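Long-range contacts in hypothetical protein PA4535 (Pseudomonas aeruginosa, PDB 1Y0K), which is of unknown function but, as a putative endonuclease of the PD-(D/E)XK clan, may cleave nucleic acid: residues Glu68-Leu73 with Leu139-Phe144; Arg108-Glu113 with Phe154-Pro159; Ala116-Thr121 with Thr162-Gln167. One frame throughout, in Å; residues are numbered along the deposited sequence.

Contact 1 (Glu68-Leu73 with Leu139-Phe144)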
loop_
_atom_site.group_PDB
_atom_site.type_symbol
_atom_site.label_atom_id
_atom_site.label_comp_id
_atom_site.label_asym_id
_atom_site.label_seq_id
_atom_site.Cartn_x
_atom_site.Cartn_y
_atom_site.Cartn_z
ATOM N N GLU A 68 8.269 -0.766 -4.637
ATOM C CA GLU A 68 7.798 0.080 -5.718
ATOM C C GLU A 68 6.502 0.719 -5.220
ATOM O O GLU A 68 5.467 0.058 -5.116
ATOM C CB GLU A 68 7.575 -0.783 -6.961
ATOM C CG GLU A 68 6.849 -0.126 -8.135
ATOM C CD GLU A 68 7.710 0.821 -8.917
ATOM O OE1 GLU A 68 8.854 1.122 -8.479
ATOM O OE2 GLU A 68 7.230 1.261 -9.992
ATOM N N VAL A 69 6.588 1.995 -4.880
ATOM C CA VAL A 69 5.519 2.660 -4.125
ATOM C C VAL A 69 4.604 3.457 -5.048
ATOM O O VAL A 69 5.073 4.235 -5.889
ATOM C CB VAL A 69 6.125 3.579 -3.042
ATOM C CG1 VAL A 69 5.039 4.392 -2.328
ATOM C CG2 VAL A 69 6.926 2.727 -2.043
ATOM N N PHE A 70 3.296 3.256 -4.912
ATOM C CA PHE A 70 2.356 4.073 -5.677
ATOM C C PHE A 70 1.165 4.498 -4.828
ATOM O O PHE A 70 0.902 3.912 -3.782
ATOM C CB PHE A 70 1.939 3.380 -6.979
ATOM C CG PHE A 70 1.113 2.133 -6.790
ATOM C CD1 PHE A 70 -0.260 2.153 -7.049
ATOM C CD2 PHE A 70 1.710 0.929 -6.397
ATOM C CE1 PHE A 70 -1.036 0.990 -6.916
ATOM C CE2 PHE A 70 0.939 -0.245 -6.240
ATOM C CZ PHE A 70 -0.433 -0.211 -6.495
ATOM N N PHE A 71 0.474 5.543 -5.280
ATOM C CA PHE A 71 -0.605 6.157 -4.511
ATOM C C PHE A 71 -1.938 5.972 -5.198
ATOM O O PHE A 71 -2.064 6.192 -6.417
ATOM C CB PHE A 71 -0.305 7.635 -4.260
ATOM C CG PHE A 71 0.944 7.852 -3.457
ATOM C CD1 PHE A 71 2.199 7.848 -4.077
ATOM C CD2 PHE A 71 0.873 8.041 -2.079
ATOM C CE1 PHE A 71 3.372 8.016 -3.324
ATOM C CE2 PHE A 71 2.034 8.220 -1.322
ATOM C CZ PHE A 71 3.282 8.208 -1.956
ATOM N N VAL A 72 -2.913 5.529 -4.408
ATOM C CA VAL A 72 -4.283 5.284 -4.860
ATOM C C VAL A 72 -5.169 6.251 -4.085
ATOM O O VAL A 72 -5.533 5.997 -2.937
ATOM C CB VAL A 72 -4.708 3.817 -4.618
ATOM C CG1 VAL A 72 -6.141 3.565 -5.130
ATOM C CG2 VAL A 72 -3.728 2.855 -5.302
ATOM N N LEU A 73 -5.470 7.380 -4.718
ATOM C CA LEU A 73 -6.235 8.449 -4.083
ATOM C C LEU A 73 -7.521 8.726 -4.864
ATOM O O LEU A 73 -7.790 8.077 -5.878
ATOM C CB LEU A 73 -5.377 9.722 -3.969
ATOM C CG LEU A 73 -3.955 9.571 -3.414
ATOM C CD1 LEU A 73 -3.160 10.867 -3.580
ATOM C CD2 LEU A 73 -4.001 9.161 -1.958
ATOM N N LEU A 139 10.220 -7.014 -7.906
ATOM C CA LEU A 139 9.577 -5.823 -7.347
ATOM C C LEU A 139 8.496 -6.172 -6.332
ATOM O O LEU A 139 7.644 -7.031 -6.575
ATOM C CB LEU A 139 8.978 -4.956 -8.469
ATOM C CG LEU A 139 9.939 -4.419 -9.545
ATOM C CD1 LEU A 139 9.185 -3.576 -10.576
ATOM C CD2 LEU A 139 11.093 -3.616 -8.935
ATOM N N ASP A 140 8.554 -5.485 -5.200
ATOM C CA ASP A 140 7.546 -5.592 -4.145
ATOM C C ASP A 140 6.657 -4.357 -4.182
ATOM O O ASP A 140 7.046 -3.282 -3.724
ATOM C CB ASP A 140 8.251 -5.705 -2.799
ATOM C CG ASP A 140 9.231 -6.874 -2.762
ATOM O OD1 ASP A 140 8.789 -8.016 -3.005
ATOM O OD2 ASP A 140 10.433 -6.653 -2.484
ATOM N N LEU A 141 5.475 -4.501 -4.767
ATOM C CA LEU A 141 4.592 -3.353 -4.943
ATOM C C LEU A 141 3.939 -2.982 -3.619
ATOM O O LEU A 141 3.526 -3.857 -2.857
ATOM C CB LEU A 141 3.528 -3.643 -6.010
ATOM C CG LEU A 141 3.958 -3.467 -7.484
ATOM C CD1 LEU A 141 3.791 -2.039 -7.899
ATOM C CD2 LEU A 141 5.402 -3.922 -7.782
ATOM N N LEU A 142 3.858 -1.680 -3.362
ATOM C CA LEU A 142 3.280 -1.159 -2.120
ATOM C C LEU A 142 2.402 0.044 -2.432
ATOM O O LEU A 142 2.905 1.102 -2.823
ATOM C CB LEU A 142 4.379 -0.774 -1.123
ATOM C CG LEU A 142 3.926 -0.208 0.226
ATOM C CD1 LEU A 142 3.020 -1.211 0.970
ATOM C CD2 LEU A 142 5.143 0.173 1.086
ATOM N N ALA A 143 1.089 -0.137 -2.285
ATOM C CA ALA A 143 0.128 0.930 -2.575
ATOM C C ALA A 143 -0.223 1.657 -1.298
ATOM O O ALA A 143 -0.586 1.006 -0.310
ATOM C CB ALA A 143 -1.158 0.336 -3.176
ATOM N N PHE A 144 -0.127 2.990 -1.303
ATOM C CA PHE A 144 -0.724 3.782 -0.220
ATOM C C PHE A 144 -2.122 4.190 -0.679
ATOM O O PHE A 144 -2.278 4.928 -1.657
ATOM C CB PHE A 144 0.116 5.008 0.146
ATOM C CG PHE A 144 -0.467 5.799 1.283
ATOM C CD1 PHE A 144 -0.197 5.426 2.598
ATOM C CD2 PHE A 144 -1.300 6.889 1.045
ATOM C CE1 PHE A 144 -0.747 6.133 3.671
ATOM C CE2 PHE A 144 -1.854 7.608 2.120
ATOM C CZ PHE A 144 -1.576 7.220 3.428
#
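The F70 ring lies across the A143 methyl, with A143 CB 3.8 Å from the ring centroid and over one face, displaced toward the rim, where F70 CZ comes closest to A143 CB at 3.4 Å. Alanine suits this place because the aromatic ring lies close over its strand. The ring is brought there by F70 CG, which stands between its own backbone N and carbonyl carbon (chi1 67°). Next along this face, L141 crosses F70 at about a right angle and sends L141 CD1 to within 3.8 Å of F70 CE2. The same methyl meets E68 CG at 3.6 Å, the two side chains lying side by side and pointing the same way. On the other face F71 CD2 lies 3.8 Å from F144 CB, and the F144 ring packs edge-to-face on W32.

Between the two layers of side chains, strands 68-73 and 140-144 are parallel neighbours in the central sheet, joined by five backbone hydrogen bonds. They run from E68 N to D140 O through to V72 N and F144 O, the last nearly straight (177° at the hydrogen).

L141 covers the aliphatic part of E68, while the E68 carboxylate turns to K125 in a salt bridge and lies near D59. An apolar sheet core thus adjoins a polar group within the strand; D59, E68 and K125 are reminiscent of PD-(D/E)XK sites, although K125 comes from helix 119-132 and a catalytic role is not established.

Contact 2 (Arg108-Glu113 with Phe154-Pro159); sequences RIAAAE and FNTPFP
Helix 111-116 follows strand 107-110, and its first turn is met from outside by loop 154-159: the backbone N of A111 donates to T156 OG1 at 2.9 Å, with an angle of 165° at the hydrogen. Alanine at the N-cap, A110, brings no side-chain acceptor of its own; T156, remote in sequence, takes the first helical N-H, that of A111. T156 holds OG1 between its backbone N and carbonyl carbon (chi1 64°), and the hydroxyl is also hydrogen-bonded to D153 O, so two partners fix its rotation.

The next amide is served less directly. A112 N donates to a water 3.0 Å away, and that water in turn donates to P157 O at 2.8 Å, bridging helix and loop.

Apolar contacts fill in alongside. The A111 methyl sits squarely over the F158 ring, its CB 3.5 Å from the centroid and almost on the ring normal; a small side chain lets the helix backbone come this close to an aromatic face. Beyond it, A112 CB meets P159 CG at 3.7 Å, where the rigid proline ring lies along the helix flank.

At the other end is a looser, polar-aromatic approach. R108 crosses F154 at about a right angle, with R108 NH2 4.1 Å from F154 CD1 and the guanidinium tilted 58° to the ring; R108 NH2 is hydrogen-bonded to P152 O.

A hydroxyl receiving a first-turn N-H is a capping-type interaction at a helix N-terminus, made here from outside the helix and not by the N-cap residue.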
loop_
_atom_site.group_PDB
_atom_site.type_symbol
_atom_site.label_atom_id
_atom_site.label_comp_id
_atom_site.label_asym_id
_atom_site.label_seq_id
_atom_site.Cartn_x
_atom_site.Cartn_y
_atom_site.Cartn_z
ATOM N N ARG A 108 -19.021 2.819 2.556
ATOM C CA ARG A 108 -18.195 1.633 2.812
ATOM C C ARG A 108 -18.052 0.797 1.535
ATOM O O ARG A 108 -19.035 0.464 0.870
ATOM C CB ARG A 108 -18.702 0.813 4.016
ATOM C CG ARG A 108 -18.885 1.675 5.279
ATOM C CD ARG A 108 -18.528 1.000 6.603
ATOM N NE ARG A 108 -17.090 0.857 6.821
ATOM C CZ ARG A 108 -16.384 1.380 7.826
ATOM N NH1 ARG A 108 -16.946 2.129 8.770
ATOM N NH2 ARG A 108 -15.080 1.143 7.890
ATOM N N ILE A 109 -16.810 0.483 1.193
ATOM C CA ILE A 109 -16.494 -0.214 -0.046
ATOM C C ILE A 109 -15.998 -1.626 0.275
ATOM O O ILE A 109 -15.132 -1.787 1.129
ATOM C CB ILE A 109 -15.441 0.627 -0.866
ATOM C CG1 ILE A 109 -15.135 0.009 -2.219
ATOM C CG2 ILE A 109 -14.176 0.888 -0.068
ATOM C CD1 ILE A 109 -14.232 0.896 -3.094
ATOM N N ALA A 110 -16.548 -2.637 -0.403
ATOM C CA ALA A 110 -16.120 -4.021 -0.210
ATOM C C ALA A 110 -14.634 -4.179 -0.521
ATOM O O ALA A 110 -14.071 -3.443 -1.337
ATOM C CB ALA A 110 -16.951 -4.976 -1.069
ATOM N N ALA A 111 -14.001 -5.140 0.139
ATOM C CA ALA A 111 -12.575 -5.385 -0.045
ATOM C C ALA A 111 -12.239 -5.639 -1.509
ATOM O O ALA A 111 -11.197 -5.202 -1.992
ATOM C CB ALA A 111 -12.114 -6.545 0.825
ATOM N N ALA A 112 -13.125 -6.349 -2.206
ATOM C CA ALA A 112 -12.943 -6.648 -3.621
ATOM C C ALA A 112 -12.855 -5.367 -4.445
ATOM O O ALA A 112 -11.967 -5.221 -5.287
ATOM C CB ALA A 112 -14.092 -7.542 -4.123
ATOM N N GLU A 113 -13.776 -4.441 -4.189
ATOM C CA GLU A 113 -13.815 -3.169 -4.913
ATOM C C GLU A 113 -12.623 -2.285 -4.534
ATOM O O GLU A 113 -12.059 -1.609 -5.394
ATOM C CB GLU A 113 -15.140 -2.438 -4.670
ATOM C CG GLU A 113 -16.334 -2.915 -5.513
ATOM C CD GLU A 113 -16.837 -4.308 -5.162
ATOM O OE1 GLU A 113 -16.629 -4.770 -4.018
ATOM O OE2 GLU A 113 -17.446 -4.952 -6.042
ATOM N N PHE A 154 -14.622 -3.800 6.332
ATOM C CA PHE A 154 -13.759 -4.837 6.872
ATOM C C PHE A 154 -14.494 -6.155 7.166
ATOM O O PHE A 154 -13.872 -7.167 7.519
ATOM C CB PHE A 154 -13.001 -4.297 8.101
ATOM C CG PHE A 154 -12.038 -3.176 7.770
ATOM C CD1 PHE A 154 -12.269 -1.874 8.226
ATOM C CD2 PHE A 154 -10.915 -3.421 6.986
ATOM C CE1 PHE A 154 -11.380 -0.841 7.923
ATOM C CE2 PHE A 154 -10.029 -2.401 6.664
ATOM C CZ PHE A 154 -10.258 -1.105 7.132
ATOM N N ASN A 155 -15.812 -6.151 6.988
ATOM C CA ASN A 155 -16.602 -7.374 7.139
ATOM C C ASN A 155 -16.651 -8.223 5.880
ATOM O O ASN A 155 -17.270 -9.294 5.874
ATOM C CB ASN A 155 -18.016 -7.041 7.607
ATOM C CG ASN A 155 -18.031 -6.400 8.978
ATOM O OD1 ASN A 155 -17.147 -6.645 9.801
ATOM N ND2 ASN A 155 -19.019 -5.554 9.221
ATOM N N THR A 156 -15.997 -7.738 4.827
ATOM C CA THR A 156 -15.972 -8.409 3.531
ATOM C C THR A 156 -14.577 -9.000 3.292
ATOM O O THR A 156 -13.566 -8.413 3.696
ATOM C CB THR A 156 -16.375 -7.451 2.386
ATOM O OG1 THR A 156 -15.417 -6.384 2.281
ATOM C CG2 THR A 156 -17.750 -6.840 2.668
ATOM N N PRO A 157 -14.516 -10.186 2.673
ATOM C CA PRO A 157 -13.230 -10.843 2.451
ATOM C C PRO A 157 -12.478 -10.339 1.208
ATOM O O PRO A 157 -13.109 -9.943 0.242
ATOM C CB PRO A 157 -13.621 -12.310 2.269
ATOM C CG PRO A 157 -15.004 -12.285 1.739
ATOM C CD PRO A 157 -15.651 -10.988 2.178
ATOM N N PHE A 158 -11.146 -10.358 1.254
ATOM C CA PHE A 158 -10.347 -10.040 0.063
ATOM C C PHE A 158 -10.297 -11.226 -0.889
ATOM O O PHE A 158 -9.849 -12.312 -0.495
ATOM C CB PHE A 158 -8.927 -9.635 0.452
ATOM C CG PHE A 158 -8.828 -8.253 0.990
ATOM C CD1 PHE A 158 -9.111 -7.991 2.333
ATOM C CD2 PHE A 158 -8.468 -7.198 0.154
ATOM C CE1 PHE A 158 -9.021 -6.704 2.841
ATOM C CE2 PHE A 158 -8.373 -5.897 0.660
ATOM C CZ PHE A 158 -8.645 -5.650 2.000
ATOM N N PRO A 159 -10.757 -11.031 -2.143
ATOM C CA PRO A 159 -10.694 -12.126 -3.101
ATOM C C PRO A 159 -9.250 -12.337 -3.559
ATOM O O PRO A 159 -8.423 -11.422 -3.408
ATOM C CB PRO A 159 -11.562 -11.621 -4.253
ATOM C CG PRO A 159 -11.442 -10.153 -4.200
ATOM C CD PRO A 159 -11.337 -9.812 -2.741
HETATM O O HOH W 1 -15.057 -8.207 -0.869
#

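Contact 3 (Ala116-Thr121 with Thr162-Gln167); sequences ARLAPT and TEYLRQ
Y164 drives its ring into the turn ahead of helix 119-132, and nearly all the close packing of the contact gathers round its phenol end. Y164 OH lies 3.4 Å from A119 CB, with A116 CA and L118 CB also close by. The A119 methyl meets the ring at its edge, in the ring plane, and the short alanine side chain lets the phenol end lie close to the turn backbone. A119 N is also near, 3.2 Å from Y164 OH, but the angle is too poor for a bond; the hydroxyl is hydrogen-bonded instead to Q115 O.

The receiving backbone is a type I beta turn, A116 to A119, closed by A119 N to A116 O at 3.1 Å. It links helix 111-116 to helix 119-132. L118 CB faces Y164, while the L118 side chain also packs on F70, V72 and M174 of the central sheet. Y164 reaches the turn from helix 162-166 with CG anti to its carbonyl carbon (chi1 -51°), resting on L172 and F184 of the same sheet.

Toward solvent the fit slackens. E163 approaches A119 CB only at 4.4 Å, through E163 OE1, and its carboxylate forms a salt bridge with R123, a polar group suited to the partly exposed flank beside exposed A116.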
loop_
_atom_site.group_PDB
_atom_site.type_symbol
_atom_site.label_atom_id
_atom_site.label_comp_id
_atom_site.label_asym_id
_atom_site.label_seq_id
_atom_site.Cartn_x
_atom_site.Cartn_y
_atom_site.Cartn_z
ATOM N N ALA A 116 -9.672 -3.558 -6.306
ATOM C CA ALA A 116 -9.794 -3.227 -7.730
ATOM C C ALA A 116 -9.357 -1.796 -8.059
ATOM O O ALA A 116 -9.034 -1.483 -9.203
ATOM C CB ALA A 116 -11.229 -3.474 -8.211
ATOM N N ARG A 117 -9.355 -0.924 -7.058
ATOM C CA ARG A 117 -8.904 0.452 -7.234
ATOM C C ARG A 117 -7.425 0.545 -7.629
ATOM O O ARG A 117 -6.983 1.577 -8.140
ATOM C CB ARG A 117 -9.144 1.285 -5.975
ATOM C CG ARG A 117 -10.607 1.558 -5.658
ATOM C CD ARG A 117 -11.270 2.453 -6.700
ATOM N NE ARG A 117 -12.630 2.822 -6.294
ATOM C CZ ARG A 117 -12.952 3.991 -5.756
ATOM N NH1 ARG A 117 -12.018 4.919 -5.558
ATOM N NH2 ARG A 117 -14.210 4.236 -5.407
ATOM N N LEU A 118 -6.672 -0.525 -7.370
ATOM C CA LEU A 118 -5.249 -0.566 -7.707
ATOM C C LEU A 118 -5.020 -0.853 -9.188
ATOM O O LEU A 118 -3.906 -0.660 -9.703
ATOM C CB LEU A 118 -4.552 -1.653 -6.894
ATOM C CG LEU A 118 -4.119 -1.411 -5.445
ATOM C CD1 LEU A 118 -5.145 -0.689 -4.619
ATOM C CD2 LEU A 118 -3.736 -2.767 -4.802
ATOM N N ALA A 119 -6.057 -1.331 -9.866
ATOM C CA ALA A 119 -5.865 -1.923 -11.197
ATOM C C ALA A 119 -5.345 -0.944 -12.260
ATOM O O ALA A 119 -4.404 -1.277 -12.986
ATOM C CB ALA A 119 -7.134 -2.632 -11.665
ATOM N N PRO A 120 -5.948 0.257 -12.373
ATOM C CA PRO A 120 -5.480 1.164 -13.428
ATOM C C PRO A 120 -3.970 1.423 -13.384
ATOM O O PRO A 120 -3.287 1.305 -14.409
ATOM C CB PRO A 120 -6.291 2.435 -13.168
ATOM C CG PRO A 120 -7.588 1.891 -12.592
ATOM C CD PRO A 120 -7.090 0.841 -11.636
ATOM N N THR A 121 -3.448 1.738 -12.201
ATOM C CA THR A 121 -2.024 2.027 -12.060
ATOM C C THR A 121 -1.178 0.771 -12.260
ATOM O O THR A 121 -0.156 0.811 -12.948
ATOM C CB THR A 121 -1.740 2.709 -10.699
ATOM O OG1 THR A 121 -2.381 3.989 -10.700
ATOM C CG2 THR A 121 -0.251 2.928 -10.496
ATOM N N THR A 162 -5.913 -12.225 -8.532
ATOM C CA THR A 162 -5.469 -12.979 -9.719
ATOM C C THR A 162 -4.867 -12.109 -10.829
ATOM O O THR A 162 -3.855 -12.475 -11.430
ATOM C CB THR A 162 -6.599 -13.853 -10.296
ATOM O OG1 THR A 162 -7.685 -13.018 -10.697
ATOM C CG2 THR A 162 -7.103 -14.862 -9.248
ATOM N N GLU A 163 -5.482 -10.959 -11.102
ATOM C CA GLU A 163 -4.970 -10.094 -12.157
ATOM C C GLU A 163 -3.574 -9.614 -11.789
ATOM O O GLU A 163 -2.697 -9.516 -12.640
ATOM C CB GLU A 163 -5.888 -8.900 -12.424
ATOM C CG GLU A 163 -5.458 -8.111 -13.666
ATOM C CD GLU A 163 -6.242 -6.834 -13.921
ATOM O OE1 GLU A 163 -7.363 -6.668 -13.400
ATOM O OE2 GLU A 163 -5.721 -5.987 -14.669
ATOM N N TYR A 164 -3.370 -9.321 -10.509
ATOM C CA TYR A 164 -2.103 -8.742 -10.081
ATOM C C TYR A 164 -1.017 -9.813 -9.989
ATOM O O TYR A 164 0.142 -9.559 -10.320
ATOM C CB TYR A 164 -2.268 -7.976 -8.760
ATOM C CG TYR A 164 -3.414 -6.971 -8.771
ATOM C CD1 TYR A 164 -3.785 -6.286 -9.950
ATOM C CD2 TYR A 164 -4.138 -6.715 -7.620
ATOM C CE1 TYR A 164 -4.843 -5.373 -9.953
ATOM C CE2 TYR A 164 -5.195 -5.800 -7.614
ATOM C CZ TYR A 164 -5.545 -5.143 -8.779
ATOM O OH TYR A 164 -6.594 -4.255 -8.747
ATOM N N LEU A 165 -1.405 -11.007 -9.556
ATOM C CA LEU A 165 -0.517 -12.178 -9.625
ATOM C C LEU A 165 -0.023 -12.396 -11.057
ATOM O O LEU A 165 1.175 -12.573 -11.289
ATOM C CB LEU A 165 -1.221 -13.432 -9.120
ATOM C CG LEU A 165 -1.362 -13.616 -7.604
ATOM C CD1 LEU A 165 -2.437 -14.648 -7.288
ATOM C CD2 LEU A 165 -0.021 -14.028 -7.001
ATOM N N ARG A 166 -0.947 -12.352 -12.016
ATOM C CA ARG A 166 -0.603 -12.543 -13.430
ATOM C C ARG A 166 0.350 -11.475 -14.004
ATOM O O ARG A 166 1.046 -11.727 -14.986
ATOM C CB ARG A 166 -1.871 -12.691 -14.293
ATOM C CG ARG A 166 -2.568 -14.045 -14.099
ATOM C CD ARG A 166 -3.491 -14.398 -15.262
ATOM N NE ARG A 166 -4.692 -13.568 -15.279
ATOM C CZ ARG A 166 -5.827 -13.865 -14.648
ATOM N NH1 ARG A 166 -5.938 -14.988 -13.941
ATOM N NH2 ARG A 166 -6.857 -13.032 -14.723
ATOM N N GLN A 167 0.398 -10.296 -13.386
ATOM C CA GLN A 167 1.298 -9.215 -13.837
ATOM C C GLN A 167 2.775 -9.477 -13.510
ATOM O O GLN A 167 3.673 -8.805 -14.053
ATOM C CB GLN A 167 0.839 -7.856 -13.283
ATOM C CG GLN A 167 -0.467 -7.341 -13.910
ATOM C CD GLN A 167 -1.092 -6.185 -13.142
ATOM O OE1 GLN A 167 -0.730 -5.914 -11.986
ATOM N NE2 GLN A 167 -2.045 -5.493 -13.785
#

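Overall arrangement
Along the chain the segments come as 68-73, 108-113 and 116-121, followed by their partners 139-144, 154-159 and 162-167 in the same order, so each contact closes a loop that overlaps the others. Contact 1 lies in the middle of the mixed sheet, and contact 3 sits on one face of it, about 12 Å away between centres; they touch where F70 and V72 meet L118 and T121 or the backbone of R117. Contact 2 is nearer the surface, its centre about 19 Å from that of contact 1 and 15 Å from that of contact 3, which it meets through I109 and R117. Contact 3 thus touches both others, and its helix 119-132 covers the sheet face holding possible active-site residues.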